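Local coordinates for protein phosphodiesterase (Candida albicans, PDB 6CPU) that belongs to the cyclic nucleotide phosphodiesterase family of the HD-domain clan and carries a zinc and a magnesium ion in a largely helical fold, at residues Val280-Ala285 with Val344-His349; Gln284-Phe289 with Lys459-Ser464. All coordinates share one frame; numbering follows the deposited sequence.

Contact 1 (Val280-Ala285 with Val344-His349); sequences VDVLQA and VAALGH. With ZN (zinc ion), chain B.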
loop_
_atom_site.group_PDB
_atom_site.type_symbol
_atom_site.label_atom_id
_atom_site.label_comp_id
_atom_site.label_asym_id
_atom_site.label_seq_id
_atom_site.Cartn_x
_atom_site.Cartn_y
_atom_site.Cartn_z
ATOM N N VAL A 280 2.999 -3.565 3.107
ATOM C CA VAL A 280 2.975 -4.720 3.981
ATOM C C VAL A 280 4.333 -4.873 4.700
ATOM O O VAL A 280 4.375 -5.191 5.874
ATOM C CB VAL A 280 2.574 -5.999 3.222
ATOM C CG1 VAL A 280 2.631 -7.204 4.149
ATOM C CG2 VAL A 280 1.162 -5.847 2.638
ATOM N N ASP A 281 5.412 -4.588 3.993
ATOM C CA ASP A 281 6.738 -4.531 4.604
ATOM C C ASP A 281 6.809 -3.522 5.752
ATOM O O ASP A 281 7.294 -3.844 6.842
ATOM C CB ASP A 281 7.765 -4.178 3.548
ATOM C CG ASP A 281 9.172 -4.251 4.074
ATOM O OD1 ASP A 281 9.588 -5.354 4.491
ATOM O OD2 ASP A 281 9.845 -3.209 4.054
ATOM N N VAL A 282 6.317 -2.304 5.524
ATOM C CA VAL A 282 6.298 -1.264 6.559
ATOM C C VAL A 282 5.405 -1.652 7.737
ATOM O O VAL A 282 5.748 -1.430 8.917
ATOM C CB VAL A 282 5.876 0.122 5.974
ATOM C CG1 VAL A 282 5.655 1.147 7.070
ATOM C CG2 VAL A 282 6.925 0.625 4.995
ATOM N N LEU A 283 4.268 -2.256 7.436
ATOM C CA LEU A 283 3.381 -2.774 8.474
ATOM C C LEU A 283 4.118 -3.825 9.327
ATOM O O LEU A 283 4.056 -3.812 10.564
ATOM C CB LEU A 283 2.133 -3.397 7.831
ATOM C CG LEU A 283 1.249 -4.296 8.694
ATOM C CD1 LEU A 283 0.635 -3.506 9.830
ATOM C CD2 LEU A 283 0.158 -4.949 7.863
ATOM N N GLN A 284 4.808 -4.721 8.645
ATOM C CA GLN A 284 5.535 -5.814 9.302
ATOM C C GLN A 284 6.686 -5.302 10.170
ATOM O O GLN A 284 6.935 -5.854 11.244
ATOM C CB GLN A 284 6.044 -6.798 8.258
ATOM C CG GLN A 284 6.505 -8.145 8.825
ATOM C CD GLN A 284 8.015 -8.239 9.050
ATOM O OE1 GLN A 284 8.771 -7.276 8.830
ATOM N NE2 GLN A 284 8.464 -9.431 9.436
ATOM N N ALA A 285 7.389 -4.269 9.698
ATOM C CA ALA A 285 8.403 -3.586 10.519
ATOM C C ALA A 285 7.779 -3.022 11.778
ATOM O O ALA A 285 8.259 -3.285 12.883
ATOM C CB ALA A 285 9.091 -2.487 9.730
ATOM N N VAL A 344 -2.625 -0.032 11.410
ATOM C CA VAL A 344 -3.535 0.410 10.345
ATOM C C VAL A 344 -2.923 1.583 9.550
ATOM O O VAL A 344 -2.949 1.569 8.321
ATOM C CB VAL A 344 -4.956 0.709 10.882
ATOM C CG1 VAL A 344 -5.818 1.389 9.836
ATOM C CG2 VAL A 344 -5.636 -0.585 11.321
ATOM N N ALA A 345 -2.330 2.564 10.226
ATOM C CA ALA A 345 -1.650 3.658 9.511
ATOM C C ALA A 345 -0.502 3.188 8.644
ATOM O O ALA A 345 -0.347 3.665 7.527
ATOM C CB ALA A 345 -1.164 4.726 10.482
ATOM N N ALA A 346 0.319 2.254 9.134
ATOM C CA ALA A 346 1.391 1.721 8.311
ATOM C C ALA A 346 0.834 1.046 7.052
ATOM O O ALA A 346 1.376 1.217 5.954
ATOM C CB ALA A 346 2.248 0.741 9.117
ATOM N N LEU A 347 -0.255 0.290 7.215
ATOM C CA LEU A 347 -0.916 -0.373 6.088
ATOM C C LEU A 347 -1.346 0.620 4.991
ATOM O O LEU A 347 -1.188 0.343 3.783
ATOM C CB LEU A 347 -2.127 -1.174 6.584
ATOM C CG LEU A 347 -2.950 -1.883 5.506
ATOM C CD1 LEU A 347 -2.098 -2.838 4.686
ATOM C CD2 LEU A 347 -4.116 -2.601 6.142
ATOM N N GLY A 348 -1.868 1.768 5.400
ATOM C CA GLY A 348 -2.414 2.760 4.464
ATOM C C GLY A 348 -1.490 3.910 4.107
ATOM O O GLY A 348 -1.876 4.824 3.361
ATOM N N HIS A 349 -0.249 3.880 4.601
ATOM C CA HIS A 349 0.568 5.102 4.589
ATOM C C HIS A 349 1.001 5.590 3.200
ATOM O O HIS A 349 1.360 6.762 3.062
ATOM C CB HIS A 349 1.797 4.960 5.510
ATOM C CG HIS A 349 2.989 4.379 4.824
ATOM N ND1 HIS A 349 3.120 3.032 4.579
ATOM C CD2 HIS A 349 4.084 4.969 4.295
ATOM C CE1 HIS A 349 4.249 2.813 3.927
ATOM N NE2 HIS A 349 4.858 3.973 3.747
HETATM ZN ZN ZN B . 6.433 4.391 2.325
HETATM O O HOH W 1 8.075 4.989 0.969
HETATM O O HOH W 2 6.236 6.516 2.690
#

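Contact 2 (Gln284-Phe289 with Lys459-Ser464); sequences QACFHF and KCADIS. With ZN (zinc ion), chain B.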
loop_
_atom_site.group_PDB
_atom_site.type_symbol
_atom_site.label_atom_id
_atom_site.label_comp_id
_atom_site.label_asym_id
_atom_site.label_seq_id
_atom_site.Cartn_x
_atom_site.Cartn_y
_atom_site.Cartn_z
ATOM N N GLN A 284 4.808 -4.721 8.645
ATOM C CA GLN A 284 5.535 -5.814 9.302
ATOM C C GLN A 284 6.686 -5.302 10.170
ATOM O O GLN A 284 6.935 -5.854 11.244
ATOM C CB GLN A 284 6.044 -6.798 8.258
ATOM C CG GLN A 284 6.505 -8.145 8.825
ATOM C CD GLN A 284 8.015 -8.239 9.050
ATOM O OE1 GLN A 284 8.771 -7.276 8.830
ATOM N NE2 GLN A 284 8.464 -9.431 9.436
ATOM N N ALA A 285 7.389 -4.269 9.698
ATOM C CA ALA A 285 8.403 -3.586 10.519
ATOM C C ALA A 285 7.779 -3.022 11.778
ATOM O O ALA A 285 8.259 -3.285 12.883
ATOM C CB ALA A 285 9.091 -2.487 9.730
ATOM N N CYS A 286 6.699 -2.259 11.621
ATOM C CA CYS A 286 5.950 -1.744 12.779
ATOM C C CYS A 286 5.543 -2.874 13.712
ATOM O O CYS A 286 5.655 -2.761 14.939
ATOM C CB CYS A 286 4.681 -1.003 12.346
ATOM S SG CYS A 286 4.942 0.719 11.905
ATOM N N PHE A 287 5.047 -3.950 13.115
ATOM C CA PHE A 287 4.607 -5.122 13.869
ATOM C C PHE A 287 5.742 -5.652 14.764
ATOM O O PHE A 287 5.543 -5.872 15.958
ATOM C CB PHE A 287 4.124 -6.198 12.902
ATOM C CG PHE A 287 3.340 -7.300 13.544
ATOM C CD1 PHE A 287 2.095 -7.050 14.089
ATOM C CD2 PHE A 287 3.833 -8.594 13.572
ATOM C CE1 PHE A 287 1.353 -8.061 14.667
ATOM C CE2 PHE A 287 3.092 -9.621 14.147
ATOM C CZ PHE A 287 1.853 -9.351 14.700
ATOM N N HIS A 288 6.928 -5.814 14.191
ATOM C CA HIS A 288 8.091 -6.260 14.980
ATOM C C HIS A 288 8.505 -5.245 16.053
ATOM O O HIS A 288 8.737 -5.639 17.206
ATOM C CB HIS A 288 9.273 -6.622 14.087
ATOM C CG HIS A 288 9.269 -8.051 13.640
ATOM N ND1 HIS A 288 10.256 -8.946 13.995
ATOM C CD2 HIS A 288 8.382 -8.745 12.885
ATOM C CE1 HIS A 288 9.983 -10.128 13.473
ATOM N NE2 HIS A 288 8.855 -10.031 12.787
ATOM N N PHE A 289 8.564 -3.955 15.697
ATOM C CA PHE A 289 8.843 -2.910 16.689
ATOM C C PHE A 289 7.909 -3.029 17.884
ATOM O O PHE A 289 8.356 -3.042 19.035
ATOM C CB PHE A 289 8.721 -1.489 16.101
ATOM C CG PHE A 289 9.719 -1.166 15.006
ATOM C CD1 PHE A 289 10.873 -1.912 14.820
ATOM C CD2 PHE A 289 9.501 -0.071 14.176
ATOM C CE1 PHE A 289 11.780 -1.592 13.824
ATOM C CE2 PHE A 289 10.406 0.258 13.183
ATOM C CZ PHE A 289 11.541 -0.502 12.999
ATOM N N LYS A 459 7.919 6.303 11.008
ATOM C CA LYS A 459 9.078 6.816 10.260
ATOM C C LYS A 459 10.172 5.775 10.118
ATOM O O LYS A 459 10.750 5.604 9.043
ATOM C CB LYS A 459 9.664 8.067 10.920
ATOM C CG LYS A 459 8.951 9.349 10.535
ATOM C CD LYS A 459 9.517 10.566 11.265
ATOM C CE LYS A 459 10.955 10.846 10.860
ATOM N NZ LYS A 459 11.149 10.898 9.387
ATOM N N CYS A 460 10.476 5.107 11.225
ATOM C CA CYS A 460 11.516 4.076 11.239
ATOM C C CYS A 460 11.109 2.913 10.326
ATOM O O CYS A 460 11.899 2.451 9.501
ATOM C CB CYS A 460 11.765 3.599 12.671
ATOM S SG CYS A 460 12.740 4.765 13.675
ATOM N N ALA A 461 9.861 2.475 10.456
ATOM C CA ALA A 461 9.324 1.398 9.603
ATOM C C ALA A 461 9.401 1.747 8.124
ATOM O O ALA A 461 9.832 0.933 7.305
ATOM C CB ALA A 461 7.892 1.083 9.999
ATOM N N ASP A 462 8.998 2.971 7.777
ATOM C CA ASP A 462 8.999 3.388 6.378
ATOM C C ASP A 462 10.395 3.373 5.745
ATOM O O ASP A 462 10.529 3.078 4.554
ATOM C CB ASP A 462 8.374 4.773 6.245
ATOM C CG ASP A 462 8.060 5.146 4.809
ATOM O OD1 ASP A 462 7.677 4.274 3.978
ATOM O OD2 ASP A 462 8.191 6.350 4.527
ATOM N N ILE A 463 11.435 3.687 6.524
ATOM C CA ILE A 463 12.808 3.688 5.991
ATOM C C ILE A 463 13.628 2.502 6.516
ATOM O O ILE A 463 14.853 2.588 6.643
ATOM C CB ILE A 463 13.546 5.034 6.256
ATOM C CG1 ILE A 463 13.750 5.295 7.752
ATOM C CG2 ILE A 463 12.784 6.193 5.630
ATOM C CD1 ILE A 463 14.876 6.275 8.030
ATOM N N SER A 464 12.956 1.382 6.776
ATOM C CA SER A 464 13.588 0.236 7.440
ATOM C C SER A 464 14.384 -0.673 6.509
ATOM O O SER A 464 15.013 -1.625 6.983
ATOM C CB SER A 464 12.528 -0.579 8.189
ATOM O OG SER A 464 11.628 -1.191 7.278
HETATM ZN ZN ZN B . 6.433 4.391 2.325
HETATM O O HOH W 2 6.236 6.516 2.690
HETATM O O HOH W 1 8.075 4.989 0.969
#

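Contact 1 (Val280-Ala285 with Val344-His349)
Ala346 sets its methyl against the backbone of Leu283, with Ala346 CB 3.7 Å from Leu283 CA. Here the backbones come nearest, CA to CA. The two helix segments run nearly antiparallel, at 157°, with their axes 7.8 Å apart, consistent with the small side chain at this point. Ala346 CB also meets Val282 CG1 at 4.0 Å. Leu347 reaches across with one branch: its CD1 lies 4.4 Å from Leu283 CD2, beside Val234 of helix 227-242. His349 follows, and its side chain crosses that of Val282 at about a right angle. Val282 CG2 approaches His349 CE1 obliquely to the ring, at 3.6 Å. With chi1 at 89°, the ring turns its ND1 edge back toward its own helix. His349 ND1 then donates to Ala346 O at 2.9 Å, on a lone pair in the carbonyl plane and close to the ring plane. His349 NE2 binds zinc at 2.2 Å, and the two bonds together hold the ring's rotation. His278, Asp350 and Asp462 share the metal with His349 and two waters. Histidine and aspartate ligands, with His349 and Asp350 adjacent in sequence, form the metal-site signature of the HD-domain phosphodiesterases.

Contact 2 (Gln284-Phe289 with Lys459-Ser464)
Phe289 turns the rim of its ring to the helix end at 459-462. Phe289 CE2 leads, 3.6 Å from Cys460 CB, which comes in obliquely. Ala461 N lies at the ring edge, near its plane, so the phenyl abuts the backbone edge-on. CG stands anti to the carbonyl carbon (chi1 -64°), and the ring lies back along its own helix. One face of the Phe289 ring lies against Ala285 O, which sits 3.3 Å above the ring plane, toward the rim. Ala461 points its methyl at helix 276-292, meeting Cys286 and Ala285 most closely, with the Phe289 rim a little farther off. Cys286 SG touches Ala461 CB at 3.5 Å, and Ala285 CB meets the same carbon at 3.8 Å. The sulfur also packs on Ala346 of helix 336-348. Beyond the helix end, Ser464 brings OG alongside the Ala285 methyl. Ser464 OG turns back (chi1 67°) and donates to Ala461 O at 2.8 Å, tilted 19° from the carbonyl plane. Ser464 N donates to the same oxygen, so two bonds grip it. Asp462 points away from this interface. Asp462 OD1 binds zinc at 2.1 Å, and OD2 accepts a hydrogen bond from a zinc-bound water. No hydrogen bond crosses between the segments. The chemistry therefore divides: small apolar groups and a ring edge join the helices, while polar bonds secure the turn that holds the metal-binding aspartate.

In the fold
Helix 276-292 is the common element. His278 near its start binds zinc, and residues 280-285 then enter contact 1, which closes a loop of 58 residues on the end of helix 336-348. One turn further on, residues 284-289 enter contact 2, which closes a loop of 169 residues on the end of helix 446-462. The two start from one overlapping stretch, sharing Gln284 and Ala285; contact 2 runs on past the end of contact 1 to its later partner. Their centres lie 8 Å apart. Val282 packs on Asp462, linking contact 1 to the second partner helix. Together the contacts bring three helices round one zinc, with His349 and Asp462 arriving from separate helix ends.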